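Local coordinates for secretin XcpQ (Pseudomonas aeruginosa, PDB 4E9J), which forms the outer-membrane channel of the type II secretion system that exports proteins such as elastase LasB, and is represented here by its N-terminal periplasmic part, at residues Met77-Phe82 / Tyr139-Ala144; Val69-Leu74 / Ala143-Ala148; Arg32-Gln37 / Val56-Lys61; Arg133-Gln138 / Ala161-Val166. All coordinates share one frame; numbering follows the deposited sequence.

Contact 1 of 4, residues Met77-Phe82 / Tyr139-Ala144; sequences MSTHGF and YGHLAA
Thr79 and His141 form the tight centre of this junction, where the C-terminal end of helix 66-79, closed by a Schellman motif, meets strand 141-145. It illustrates how two domains on one chain can be joined by a few polar side chains: the helix belongs to the region assigned to N0, the strand to that assigned to N1. The Thr79 hydroxyl approaches the root of the histidine side chain, with OG1 3.2 Å from His141 CB and 3.5 Å from His141 CG. It gets there because OG1 stands beside the backbone N (chi1 -68°), with the methyl turned elsewhere. OG1 is hydrogen-bonded to Ser75 O, one turn back, and to Ser154 OG on the adjoining strand 150-155; against the carbons of His141 it makes van der Waals contact. The imidazole is swung out from the strand, CG anti to the backbone N (chi1 -177°), and its NE2 is hydrogen-bonded to Ser75 OG, a bond that restrains the rotation of the ring and ties its far end to helix 66-79.

The looser side lies toward solvent. Exposed Ser78 brings OG no nearer than 3.7 Å to His141 ND1, an oblique approach to the ring. Beyond Gly140 the chains diverge, and Tyr139 reaches the helix end merely through a distant pair of carbonyl oxygens, its side chain packing instead on Pro110 and Leu113. The helix ends at Thr79, and Gly81 is the C-prime residue of the Schellman motif, its positive phi letting the chain reverse: Gly81 N bonds Ser78 O at 3.2 Å, and Phe82 N bonds Met77 O at 2.9 Å.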
loop_
_atom_site.group_PDB
_atom_site.type_symbol
_atom_site.label_atom_id
_atom_site.label_comp_id
_atom_site.label_asym_id
_atom_site.label_seq_id
_atom_site.Cartn_x
_atom_site.Cartn_y
_atom_site.Cartn_z
ATOM N N MET A 77 -12.101 -5.539 -11.483
ATOM C CA MET A 77 -11.169 -5.964 -12.535
ATOM C C MET A 77 -9.833 -6.372 -11.899
ATOM O O MET A 77 -9.355 -7.480 -12.130
ATOM C CB MET A 77 -10.925 -4.813 -13.528
ATOM C CG MET A 77 -12.051 -4.535 -14.551
ATOM S SD MET A 77 -12.816 -5.944 -15.409
ATOM C CE MET A 77 -14.194 -6.180 -14.428
ATOM N N SER A 78 -9.257 -5.486 -11.070
ATOM C CA SER A 78 -8.024 -5.759 -10.341
ATOM C C SER A 78 -8.133 -7.003 -9.459
ATOM O O SER A 78 -7.196 -7.799 -9.459
ATOM C CB SER A 78 -7.600 -4.553 -9.507
ATOM O OG SER A 78 -6.473 -4.850 -8.701
ATOM N N THR A 79 -9.294 -7.235 -8.797
ATOM C CA THR A 79 -9.482 -8.439 -7.969
ATOM C C THR A 79 -9.267 -9.723 -8.774
ATOM O O THR A 79 -8.679 -10.655 -8.250
ATOM C CB THR A 79 -10.876 -8.463 -7.291
ATOM O OG1 THR A 79 -10.946 -7.417 -6.305
ATOM C CG2 THR A 79 -11.215 -9.830 -6.610
ATOM N N HIS A 80 -9.714 -9.757 -10.036
ATOM C CA HIS A 80 -9.642 -10.947 -10.877
ATOM C C HIS A 80 -8.478 -10.938 -11.878
ATOM O O HIS A 80 -8.422 -11.797 -12.745
ATOM C CB HIS A 80 -11.009 -11.153 -11.557
ATOM C CG HIS A 80 -12.101 -11.350 -10.563
ATOM N ND1 HIS A 80 -12.417 -12.641 -10.193
ATOM C CD2 HIS A 80 -12.790 -10.515 -9.761
ATOM C CE1 HIS A 80 -13.289 -12.559 -9.219
ATOM N NE2 HIS A 80 -13.547 -11.328 -8.909
ATOM N N GLY A 81 -7.534 -10.024 -11.707
ATOM C CA GLY A 81 -6.331 -9.960 -12.528
ATOM C C GLY A 81 -6.483 -9.360 -13.898
ATOM O O GLY A 81 -5.758 -9.756 -14.809
ATOM N N PHE A 82 -7.373 -8.360 -14.047
ATOM C CA PHE A 82 -7.582 -7.659 -15.308
ATOM C C PHE A 82 -7.276 -6.175 -15.167
ATOM O O PHE A 82 -7.348 -5.639 -14.063
ATOM C CB PHE A 82 -9.022 -7.871 -15.815
ATOM C CG PHE A 82 -9.384 -9.337 -15.905
ATOM C CD1 PHE A 82 -8.724 -10.175 -16.785
ATOM C CD2 PHE A 82 -10.311 -9.896 -15.036
ATOM C CE1 PHE A 82 -8.988 -11.546 -16.805
ATOM C CE2 PHE A 82 -10.582 -11.263 -15.064
ATOM C CZ PHE A 82 -9.915 -12.082 -15.946
ATOM N N TYR A 139 -4.668 -12.980 -2.094
ATOM C CA TYR A 139 -5.547 -13.025 -3.288
ATOM C C TYR A 139 -6.576 -11.920 -3.260
ATOM O O TYR A 139 -7.182 -11.644 -4.284
ATOM C CB TYR A 139 -6.324 -14.344 -3.435
ATOM C CG TYR A 139 -7.305 -14.657 -2.323
ATOM C CD1 TYR A 139 -8.611 -14.180 -2.362
ATOM C CD2 TYR A 139 -6.975 -15.548 -1.317
ATOM C CE1 TYR A 139 -9.529 -14.506 -1.362
ATOM C CE2 TYR A 139 -7.878 -15.876 -0.316
ATOM C CZ TYR A 139 -9.156 -15.363 -0.341
ATOM O OH TYR A 139 -10.024 -15.744 0.659
ATOM N N GLY A 140 -6.856 -11.371 -2.078
ATOM C CA GLY A 140 -7.904 -10.381 -1.942
ATOM C C GLY A 140 -7.533 -9.001 -2.422
ATOM O O GLY A 140 -6.479 -8.774 -3.011
ATOM N N HIS A 141 -8.427 -8.070 -2.156
ATOM C CA HIS A 141 -8.282 -6.691 -2.589
ATOM C C HIS A 141 -8.803 -5.789 -1.514
ATOM O O HIS A 141 -9.785 -6.109 -0.861
ATOM C CB HIS A 141 -9.090 -6.465 -3.873
ATOM C CG HIS A 141 -8.979 -5.104 -4.470
ATOM N ND1 HIS A 141 -7.936 -4.754 -5.291
ATOM C CD2 HIS A 141 -9.809 -4.051 -4.348
ATOM C CE1 HIS A 141 -8.151 -3.495 -5.638
ATOM N NE2 HIS A 141 -9.280 -3.039 -5.115
ATOM N N LEU A 142 -8.164 -4.647 -1.340
ATOM C CA LEU A 142 -8.634 -3.650 -0.398
ATOM C C LEU A 142 -8.340 -2.291 -0.996
ATOM O O LEU A 142 -7.205 -2.031 -1.353
ATOM C CB LEU A 142 -7.988 -3.825 0.986
ATOM C CG LEU A 142 -8.375 -2.796 2.051
ATOM C CD1 LEU A 142 -9.864 -2.863 2.376
ATOM C CD2 LEU A 142 -7.563 -3.028 3.339
ATOM N N ALA A 143 -9.378 -1.456 -1.165
ATOM C CA ALA A 143 -9.251 -0.103 -1.714
ATOM C C ALA A 143 -10.172 0.853 -0.966
ATOM O O ALA A 143 -11.222 0.438 -0.489
ATOM C CB ALA A 143 -9.603 -0.094 -3.196
ATOM N N ALA A 144 -9.777 2.134 -0.884
ATOM C CA ALA A 144 -10.582 3.187 -0.271
ATOM C C ALA A 144 -11.421 3.907 -1.325
ATOM O O ALA A 144 -10.980 4.064 -2.470
ATOM C CB ALA A 144 -9.682 4.202 0.420
#

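Contact 2 of 4, residues Val69-Leu74 / Ala143-Ala148; sequences VYQLFL and AAVPSA
The carboxamide of Gln71 is the flat group that meets Val145, whose CG1 methyl rises obliquely over one side of it, beyond the oxygen and nitrogen end. CG1 is 3.7 Å from Gln71 OE1 and 4.0 Å from Gln71 NE2, so both polar atoms rest against the same methyl. The other flat group, Phe73, takes no part in the contact: Tyr70 O of its own helix lies in plane at its edge, and Phe46 stacks with the ring.

Two waters complete the bridge from helix 66-79 to the end of strand 141-145. Water 2 donates to both Gln71 OE1 (2.6 Å) and Ala144 O (2.7 Å). Water 1 accepts from Gln71 NE2 at 2.9 Å and donates to Ser147 OG at 2.6 Å. The glutamine spans the gap because its chain is extended beyond CG (chi2 176°), carrying the amide past the helix surface toward the strand of the N1 region. Ser147 OG is also hydrogen-bonded to Glu68 OE2, a direct tie to the same helix.

The example shows how ordered water can carry polar bonds between domains where Gln71 itself does not reach, beside one direct bond. The pattern is consistent with the modelled orientation of the amide. If the Glu68 carboxylate is ionised, as is likely, Ser147 OG donates to it while accepting from water 1.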
loop_
_atom_site.group_PDB
_atom_site.type_symbol
_atom_site.label_atom_id
_atom_site.label_comp_id
_atom_site.label_asym_id
_atom_site.label_seq_id
_atom_site.Cartn_x
_atom_site.Cartn_y
_atom_site.Cartn_z
ATOM N N VAL A 69 -19.043 4.171 -8.944
ATOM C CA VAL A 69 -19.351 2.908 -9.643
ATOM C C VAL A 69 -18.131 2.523 -10.498
ATOM O O VAL A 69 -17.770 1.347 -10.571
ATOM C CB VAL A 69 -20.647 3.017 -10.498
ATOM C CG1 VAL A 69 -20.789 1.835 -11.475
ATOM C CG2 VAL A 69 -21.882 3.132 -9.600
ATOM N N TYR A 70 -17.490 3.519 -11.131
ATOM C CA TYR A 70 -16.301 3.282 -11.933
ATOM C C TYR A 70 -15.131 2.805 -11.050
ATOM O O TYR A 70 -14.422 1.882 -11.444
ATOM C CB TYR A 70 -15.919 4.526 -12.738
ATOM C CG TYR A 70 -14.934 4.194 -13.837
ATOM C CD1 TYR A 70 -15.348 3.559 -15.007
ATOM C CD2 TYR A 70 -13.576 4.428 -13.674
ATOM C CE1 TYR A 70 -14.438 3.218 -16.013
ATOM C CE2 TYR A 70 -12.659 4.102 -14.677
ATOM C CZ TYR A 70 -13.096 3.479 -15.838
ATOM O OH TYR A 70 -12.220 3.119 -16.839
ATOM N N GLN A 71 -14.972 3.370 -9.833
ATOM C CA GLN A 71 -13.937 2.901 -8.896
ATOM C C GLN A 71 -14.206 1.428 -8.509
ATOM O O GLN A 71 -13.278 0.615 -8.469
ATOM C CB GLN A 71 -13.892 3.758 -7.609
ATOM C CG GLN A 71 -13.340 5.166 -7.785
ATOM C CD GLN A 71 -13.453 5.916 -6.472
ATOM O OE1 GLN A 71 -12.850 5.532 -5.458
ATOM N NE2 GLN A 71 -14.266 6.965 -6.431
ATOM N N LEU A 72 -15.478 1.081 -8.240
ATOM C CA LEU A 72 -15.859 -0.289 -7.908
ATOM C C LEU A 72 -15.528 -1.239 -9.093
ATOM O O LEU A 72 -14.982 -2.317 -8.879
ATOM C CB LEU A 72 -17.333 -0.352 -7.524
ATOM C CG LEU A 72 -17.951 -1.737 -7.344
ATOM C CD1 LEU A 72 -17.258 -2.489 -6.220
ATOM C CD2 LEU A 72 -19.448 -1.623 -7.072
ATOM N N PHE A 73 -15.813 -0.810 -10.323
ATOM C CA PHE A 73 -15.460 -1.558 -11.544
ATOM C C PHE A 73 -13.963 -1.863 -11.592
ATOM O O PHE A 73 -13.583 -3.001 -11.826
ATOM C CB PHE A 73 -15.884 -0.767 -12.793
ATOM C CG PHE A 73 -15.233 -1.176 -14.094
ATOM C CD1 PHE A 73 -15.540 -2.391 -14.693
ATOM C CD2 PHE A 73 -14.392 -0.307 -14.768
ATOM C CE1 PHE A 73 -15.010 -2.731 -15.944
ATOM C CE2 PHE A 73 -13.840 -0.660 -16.006
ATOM C CZ PHE A 73 -14.136 -1.882 -16.574
ATOM N N LEU A 74 -13.111 -0.849 -11.328
ATOM C CA LEU A 74 -11.644 -1.044 -11.345
ATOM C C LEU A 74 -11.184 -2.023 -10.275
ATOM O O LEU A 74 -10.292 -2.826 -10.532
ATOM C CB LEU A 74 -10.925 0.294 -11.189
ATOM C CG LEU A 74 -11.127 1.323 -12.303
ATOM C CD1 LEU A 74 -10.325 2.586 -12.011
ATOM C CD2 LEU A 74 -10.786 0.758 -13.646
ATOM N N ALA A 143 -9.378 -1.456 -1.165
ATOM C CA ALA A 143 -9.251 -0.103 -1.714
ATOM C C ALA A 143 -10.172 0.853 -0.966
ATOM O O ALA A 143 -11.222 0.438 -0.489
ATOM C CB ALA A 143 -9.603 -0.094 -3.196
ATOM N N ALA A 144 -9.777 2.134 -0.884
ATOM C CA ALA A 144 -10.582 3.187 -0.271
ATOM C C ALA A 144 -11.421 3.907 -1.325
ATOM O O ALA A 144 -10.980 4.064 -2.470
ATOM C CB ALA A 144 -9.682 4.202 0.420
ATOM N N VAL A 145 -12.619 4.354 -0.932
ATOM C CA VAL A 145 -13.517 5.192 -1.748
ATOM C C VAL A 145 -13.785 6.410 -0.842
ATOM O O VAL A 145 -14.799 6.454 -0.139
ATOM C CB VAL A 145 -14.822 4.475 -2.177
ATOM C CG1 VAL A 145 -15.660 5.369 -3.092
ATOM C CG2 VAL A 145 -14.515 3.158 -2.871
ATOM N N PRO A 146 -12.815 7.342 -0.747
ATOM C CA PRO A 146 -12.970 8.471 0.196
ATOM C C PRO A 146 -14.198 9.365 0.025
ATOM O O PRO A 146 -14.699 9.841 1.034
ATOM C CB PRO A 146 -11.668 9.266 0.052
ATOM C CG PRO A 146 -10.788 8.495 -0.809
ATOM C CD PRO A 146 -11.518 7.388 -1.453
ATOM N N SER A 147 -14.730 9.525 -1.204
ATOM C CA SER A 147 -15.915 10.352 -1.442
ATOM C C SER A 147 -17.196 9.777 -0.830
ATOM O O SER A 147 -18.106 10.543 -0.507
ATOM C CB SER A 147 -16.092 10.635 -2.932
ATOM O OG SER A 147 -16.054 9.468 -3.745
ATOM N N ALA A 148 -17.271 8.440 -0.657
ATOM C CA ALA A 148 -18.412 7.769 -0.029
ATOM C C ALA A 148 -18.063 7.301 1.396
ATOM O O ALA A 148 -18.914 6.717 2.064
ATOM C CB ALA A 148 -18.829 6.578 -0.869
HETATM O O HOH W 1 -13.752 8.231 -3.833
HETATM O O HOH W 2 -11.229 3.553 -5.125
#

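Contact 3 of 4, residues Arg32-Gln37 / Val56-Lys61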
loop_
_atom_site.group_PDB
_atom_site.type_symbol
_atom_site.label_atom_id
_atom_site.label_comp_id
_atom_site.label_asym_id
_atom_site.label_seq_id
_atom_site.Cartn_x
_atom_site.Cartn_y
_atom_site.Cartn_z
ATOM N N ARG A 32 -18.227 -10.975 -17.602
ATOM C CA ARG A 32 -18.675 -10.286 -18.812
ATOM C C ARG A 32 -20.040 -9.602 -18.663
ATOM O O ARG A 32 -20.260 -8.565 -19.292
ATOM C CB ARG A 32 -18.604 -11.219 -20.012
ATOM C CG ARG A 32 -17.145 -11.570 -20.333
ATOM C CD ARG A 32 -17.031 -12.879 -21.086
ATOM N NE ARG A 32 -15.660 -13.204 -21.478
ATOM C CZ ARG A 32 -15.014 -12.708 -22.524
ATOM N NH1 ARG A 32 -15.594 -11.806 -23.307
ATOM N NH2 ARG A 32 -13.770 -13.089 -22.782
ATOM N N GLU A 33 -20.924 -10.139 -17.802
ATOM C CA GLU A 33 -22.204 -9.506 -17.489
ATOM C C GLU A 33 -21.937 -8.270 -16.652
ATOM O O GLU A 33 -22.484 -7.205 -16.935
ATOM C CB GLU A 33 -23.150 -10.468 -16.732
ATOM C CG GLU A 33 -24.429 -9.786 -16.268
ATOM C CD GLU A 33 -25.530 -10.729 -15.818
ATOM O OE1 GLU A 33 -25.804 -11.697 -16.562
ATOM O OE2 GLU A 33 -26.117 -10.506 -14.735
ATOM N N PHE A 34 -21.062 -8.392 -15.649
ATOM C CA PHE A 34 -20.711 -7.233 -14.828
ATOM C C PHE A 34 -20.131 -6.096 -15.688
ATOM O O PHE A 34 -20.509 -4.947 -15.493
ATOM C CB PHE A 34 -19.758 -7.635 -13.703
ATOM C CG PHE A 34 -19.280 -6.457 -12.886
ATOM C CD1 PHE A 34 -20.154 -5.770 -12.047
ATOM C CD2 PHE A 34 -17.978 -5.995 -13.004
ATOM C CE1 PHE A 34 -19.715 -4.662 -11.310
ATOM C CE2 PHE A 34 -17.547 -4.884 -12.287
ATOM C CZ PHE A 34 -18.409 -4.233 -11.431
ATOM N N ILE A 35 -19.281 -6.423 -16.665
ATOM C CA ILE A 35 -18.692 -5.418 -17.581
ATOM C C ILE A 35 -19.788 -4.713 -18.402
ATOM O O ILE A 35 -19.767 -3.486 -18.525
ATOM C CB ILE A 35 -17.612 -6.075 -18.486
ATOM C CG1 ILE A 35 -16.384 -6.486 -17.635
ATOM C CG2 ILE A 35 -17.196 -5.132 -19.619
ATOM C CD1 ILE A 35 -15.485 -7.649 -18.294
ATOM N N ASP A 36 -20.733 -5.497 -18.960
ATOM C CA ASP A 36 -21.878 -4.967 -19.722
ATOM C C ASP A 36 -22.732 -4.041 -18.856
ATOM O O ASP A 36 -23.141 -2.980 -19.330
ATOM C CB ASP A 36 -22.777 -6.104 -20.243
ATOM C CG ASP A 36 -22.223 -6.904 -21.396
ATOM O OD1 ASP A 36 -21.316 -6.399 -22.090
ATOM O OD2 ASP A 36 -22.753 -8.007 -21.659
ATOM N N GLN A 37 -22.990 -4.417 -17.599
ATOM C CA GLN A 37 -23.762 -3.544 -16.704
ATOM C C GLN A 37 -23.018 -2.231 -16.455
ATOM O O GLN A 37 -23.647 -1.175 -16.403
ATOM C CB GLN A 37 -24.042 -4.236 -15.362
ATOM C CG GLN A 37 -25.072 -5.358 -15.421
ATOM C CD GLN A 37 -26.440 -4.930 -15.892
ATOM O OE1 GLN A 37 -27.034 -5.584 -16.749
ATOM N NE2 GLN A 37 -26.987 -3.829 -15.359
ATOM N N VAL A 56 -18.159 -13.509 -10.755
ATOM C CA VAL A 56 -18.063 -12.432 -9.777
ATOM C C VAL A 56 -19.336 -12.252 -8.983
ATOM O O VAL A 56 -20.445 -12.527 -9.467
ATOM C CB VAL A 56 -17.611 -11.101 -10.434
ATOM C CG1 VAL A 56 -16.312 -11.310 -11.219
ATOM C CG2 VAL A 56 -18.693 -10.496 -11.323
ATOM N N SER A 57 -19.156 -11.800 -7.743
ATOM C CA SER A 57 -20.231 -11.380 -6.865
ATOM C C SER A 57 -19.839 -9.952 -6.442
ATOM O O SER A 57 -18.730 -9.738 -5.947
ATOM C CB SER A 57 -20.383 -12.323 -5.674
ATOM O OG SER A 57 -20.733 -13.633 -6.099
ATOM N N VAL A 58 -20.705 -8.971 -6.724
ATOM C CA VAL A 58 -20.442 -7.557 -6.472
ATOM C C VAL A 58 -21.611 -6.995 -5.713
ATOM O O VAL A 58 -22.745 -7.072 -6.188
ATOM C CB VAL A 58 -20.215 -6.810 -7.796
ATOM C CG1 VAL A 58 -19.828 -5.355 -7.544
ATOM C CG2 VAL A 58 -19.161 -7.519 -8.628
ATOM N N VAL A 59 -21.329 -6.399 -4.552
ATOM C CA VAL A 59 -22.358 -5.926 -3.635
ATOM C C VAL A 59 -22.045 -4.561 -3.061
ATOM O O VAL A 59 -20.941 -4.343 -2.573
ATOM C CB VAL A 59 -22.517 -6.973 -2.508
ATOM C CG1 VAL A 59 -23.494 -6.515 -1.424
ATOM C CG2 VAL A 59 -22.919 -8.328 -3.072
ATOM N N SER A 60 -23.021 -3.634 -3.149
ATOM C CA SER A 60 -22.955 -2.329 -2.511
ATOM C C SER A 60 -24.357 -1.981 -2.041
ATOM O O SER A 60 -25.240 -1.783 -2.879
ATOM C CB SER A 60 -22.425 -1.261 -3.460
ATOM O OG SER A 60 -22.233 -0.011 -2.813
ATOM N N LYS A 61 -24.567 -1.978 -0.714
ATOM C CA LYS A 61 -25.823 -1.571 -0.090
ATOM C C LYS A 61 -25.802 -0.027 0.031
ATOM O O LYS A 61 -26.858 0.603 0.027
ATOM C CB LYS A 61 -26.025 -2.255 1.283
#
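Phe34 turns one face of its ring to Val58 and its CB to Val56, a small example of how a helix is fastened to a sheet by one aromatic residue set over two valines of a strand. The first shell is wholly apolar. Val58 CG2 sits over one face of the phenyl ring, 4.2 Å from the centroid and 21° off the normal, a CH-pi contact displaced toward the rim. The sister methyl comes lower, Val58 CG1 lying 3.8 Å from Phe34 CE1, so both methyls lie on the same side of the ring, near CE1. The two side chains cross at about a right angle. Nearer the helix backbone, Val56 CG2 meets Phe34 CB at 3.9 Å; relative to the ring itself this methyl is oblique.

What positions these groups is the alternation of the strand and the torsion of the phenylalanine. Val56 and Val58 are two residues apart and both direct their CB toward the helix, whereas Ser57 between them faces the opposite side, its OG hydrogen-bonded to Asp28 N. Phe34 CG is anti to the backbone N (chi1 176°), which sends the ring from the helix across to Val58.

In a second shell, Val76 of helix 66-79 touches both Phe34 and Val58, and Leu72 of that helix also rests on Val58. All three residues of the contact are buried in the N0 domain. Strand 55-61 runs between antiparallel strand 21-30 and parallel strand 114-119, and its inner surface is overlain by helices 31-42 and 66-79 together.

Contact 4 of 4, residues Arg133-Gln138 / Ala161-Val166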
loop_
_atom_site.group_PDB
_atom_site.type_symbol
_atom_site.label_atom_id
_atom_site.label_comp_id
_atom_site.label_asym_id
_atom_site.label_seq_id
_atom_site.Cartn_x
_atom_site.Cartn_y
_atom_site.Cartn_z
ATOM N N ARG A 133 -5.836 -4.267 6.964
ATOM C CA ARG A 133 -4.979 -4.957 5.993
ATOM C C ARG A 133 -4.442 -6.320 6.501
ATOM O O ARG A 133 -4.526 -7.275 5.724
ATOM C CB ARG A 133 -3.837 -4.077 5.459
ATOM C CG ARG A 133 -3.495 -4.418 4.012
ATOM C CD ARG A 133 -2.346 -3.601 3.468
ATOM N NE ARG A 133 -2.697 -2.214 3.167
ATOM C CZ ARG A 133 -3.362 -1.796 2.089
ATOM N NH1 ARG A 133 -3.807 -2.669 1.187
ATOM N NH2 ARG A 133 -3.604 -0.502 1.914
ATOM N N PRO A 134 -4.059 -6.536 7.788
ATOM C CA PRO A 134 -3.639 -7.903 8.184
ATOM C C PRO A 134 -4.696 -8.985 7.968
ATOM O O PRO A 134 -4.377 -10.178 7.993
ATOM C CB PRO A 134 -3.311 -7.781 9.685
ATOM C CG PRO A 134 -3.327 -6.374 10.014
ATOM C CD PRO A 134 -3.924 -5.578 8.915
ATOM N N LEU A 135 -5.952 -8.574 7.777
ATOM C CA LEU A 135 -7.038 -9.505 7.619
ATOM C C LEU A 135 -7.360 -9.801 6.173
ATOM O O LEU A 135 -8.134 -10.718 5.941
ATOM C CB LEU A 135 -8.276 -8.947 8.304
ATOM C CG LEU A 135 -8.090 -8.531 9.768
ATOM C CD1 LEU A 135 -9.323 -7.839 10.275
ATOM C CD2 LEU A 135 -7.766 -9.725 10.635
ATOM N N VAL A 136 -6.847 -9.023 5.210
ATOM C CA VAL A 136 -7.143 -9.270 3.808
ATOM C C VAL A 136 -6.048 -10.182 3.260
ATOM O O VAL A 136 -4.881 -9.803 3.277
ATOM C CB VAL A 136 -7.281 -7.950 3.011
ATOM C CG1 VAL A 136 -7.577 -8.237 1.535
ATOM C CG2 VAL A 136 -8.365 -7.069 3.630
ATOM N N PRO A 137 -6.392 -11.388 2.781
ATOM C CA PRO A 137 -5.362 -12.272 2.225
ATOM C C PRO A 137 -4.780 -11.743 0.918
ATOM O O PRO A 137 -5.371 -10.865 0.282
ATOM C CB PRO A 137 -6.099 -13.614 2.051
ATOM C CG PRO A 137 -7.506 -13.290 2.002
ATOM C CD PRO A 137 -7.735 -11.990 2.672
ATOM N N GLN A 138 -3.620 -12.291 0.519
ATOM C CA GLN A 138 -2.903 -11.876 -0.702
ATOM C C GLN A 138 -3.727 -12.015 -1.982
ATOM O O GLN A 138 -3.543 -11.190 -2.867
ATOM C CB GLN A 138 -1.543 -12.592 -0.849
ATOM N N ALA A 161 -17.848 -10.859 5.940
ATOM C CA ALA A 161 -18.726 -10.643 7.100
ATOM C C ALA A 161 -17.906 -10.468 8.377
ATOM O O ALA A 161 -18.235 -9.610 9.197
ATOM C CB ALA A 161 -19.708 -11.817 7.247
ATOM N N ARG A 162 -16.829 -11.276 8.536
ATOM C CA ARG A 162 -15.952 -11.201 9.710
ATOM C C ARG A 162 -15.227 -9.861 9.740
ATOM O O ARG A 162 -15.182 -9.229 10.797
ATOM C CB ARG A 162 -14.944 -12.366 9.742
ATOM N N ILE A 163 -14.720 -9.389 8.575
ATOM C CA ILE A 163 -14.035 -8.088 8.495
ATOM C C ILE A 163 -15.027 -6.943 8.751
ATOM O O ILE A 163 -14.670 -5.955 9.391
ATOM C CB ILE A 163 -13.249 -7.941 7.166
ATOM C CG1 ILE A 163 -12.102 -8.955 7.106
ATOM C CG2 ILE A 163 -12.694 -6.492 6.985
ATOM C CD1 ILE A 163 -11.574 -9.206 5.720
ATOM N N GLU A 164 -16.250 -7.057 8.243
ATOM C CA GLU A 164 -17.277 -6.041 8.493
ATOM C C GLU A 164 -17.542 -5.845 10.022
ATOM O O GLU A 164 -17.745 -4.706 10.442
ATOM C CB GLU A 164 -18.558 -6.358 7.700
ATOM C CG GLU A 164 -19.572 -5.224 7.666
ATOM C CD GLU A 164 -20.474 -5.164 6.445
ATOM O OE1 GLU A 164 -20.529 -6.153 5.679
ATOM O OE2 GLU A 164 -21.137 -4.117 6.262
ATOM N N ASP A 165 -17.505 -6.923 10.852
ATOM C CA ASP A 165 -17.650 -6.796 12.320
ATOM C C ASP A 165 -16.451 -6.084 12.942
ATOM O O ASP A 165 -16.639 -5.341 13.898
ATOM C CB ASP A 165 -17.829 -8.159 13.005
ATOM N N VAL A 166 -15.232 -6.307 12.413
ATOM C CA VAL A 166 -14.001 -5.680 12.924
ATOM C C VAL A 166 -14.059 -4.184 12.633
ATOM O O VAL A 166 -13.736 -3.379 13.501
ATOM C CB VAL A 166 -12.728 -6.352 12.335
ATOM C CG1 VAL A 166 -11.459 -5.560 12.667
ATOM C CG2 VAL A 166 -12.600 -7.786 12.833
#
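Leu135 extends from a short 3-10 segment and overlaps Ile163 and Val166, neighbours one turn apart on helix 157-171. Its two ends do different work. At the base, Leu135 CB lies 4.0 Å from Ile163 CG1; at the far end, Leu135 CD1 meets Val166 CG1 at 3.9 Å, the two side chains reaching toward each other tip to tip. The leucine can serve both because CG stands beside the backbone N (chi1 -53°) and the chain then continues extended to CD1 (chi2 173°), passing from Ile163 to Val166.

Ile163 answers with its longer branch. CG1 and CD1 reach toward the loop, and the terminal methyl lies 3.8 Å from Leu135 O, so it packs against the peptide as well as the side chain. The same methyl has a looser neighbour in Val136 CG2, at 4.4 Å. Ile163 is the buried member of the group; Leu135 and Val166 remain partly exposed. A backbone bond from Val136 N to Arg133 O (3.0 Å) closes the turn that presents Leu135, which shows how a brief 3-10 element can aim a single residue at a helix.

Both segments belong to N1, whose strand-helix-strand-strand-helix order is that of the KH-like modules in the secretin periplasmic region. The turn follows helix 125-132 and leads to strand 141-145, while Ile163 also rests on Ile153 of strand 150-155. Toward N2, Pro134 touches Ile213 and Asp215 of strand 211-215.

Together the four contacts run from the N0 core, across the N0-N1 junction, into N1. Contact 3 builds N0 and contact 4 builds N1, their centres about 21 Å apart without touching; contacts 1 and 2, with centres about 12 Å apart, join the two domains by packing helix 66-79 against strand 141-145. Each junction also leans on a core. Leu72 CD2 from contact 2 packs on Val58 CG1 of contact 3 at 3.8 Å, and Met77 CE from contact 1 reaches Phe34 CD2 at 4.0 Å. Toward N1, His141 N of contact 1 lies 3.8 Å from Val136 CG1 of contact 4. Helix 66-79 therefore serves both as N0 core and as interdomain surface.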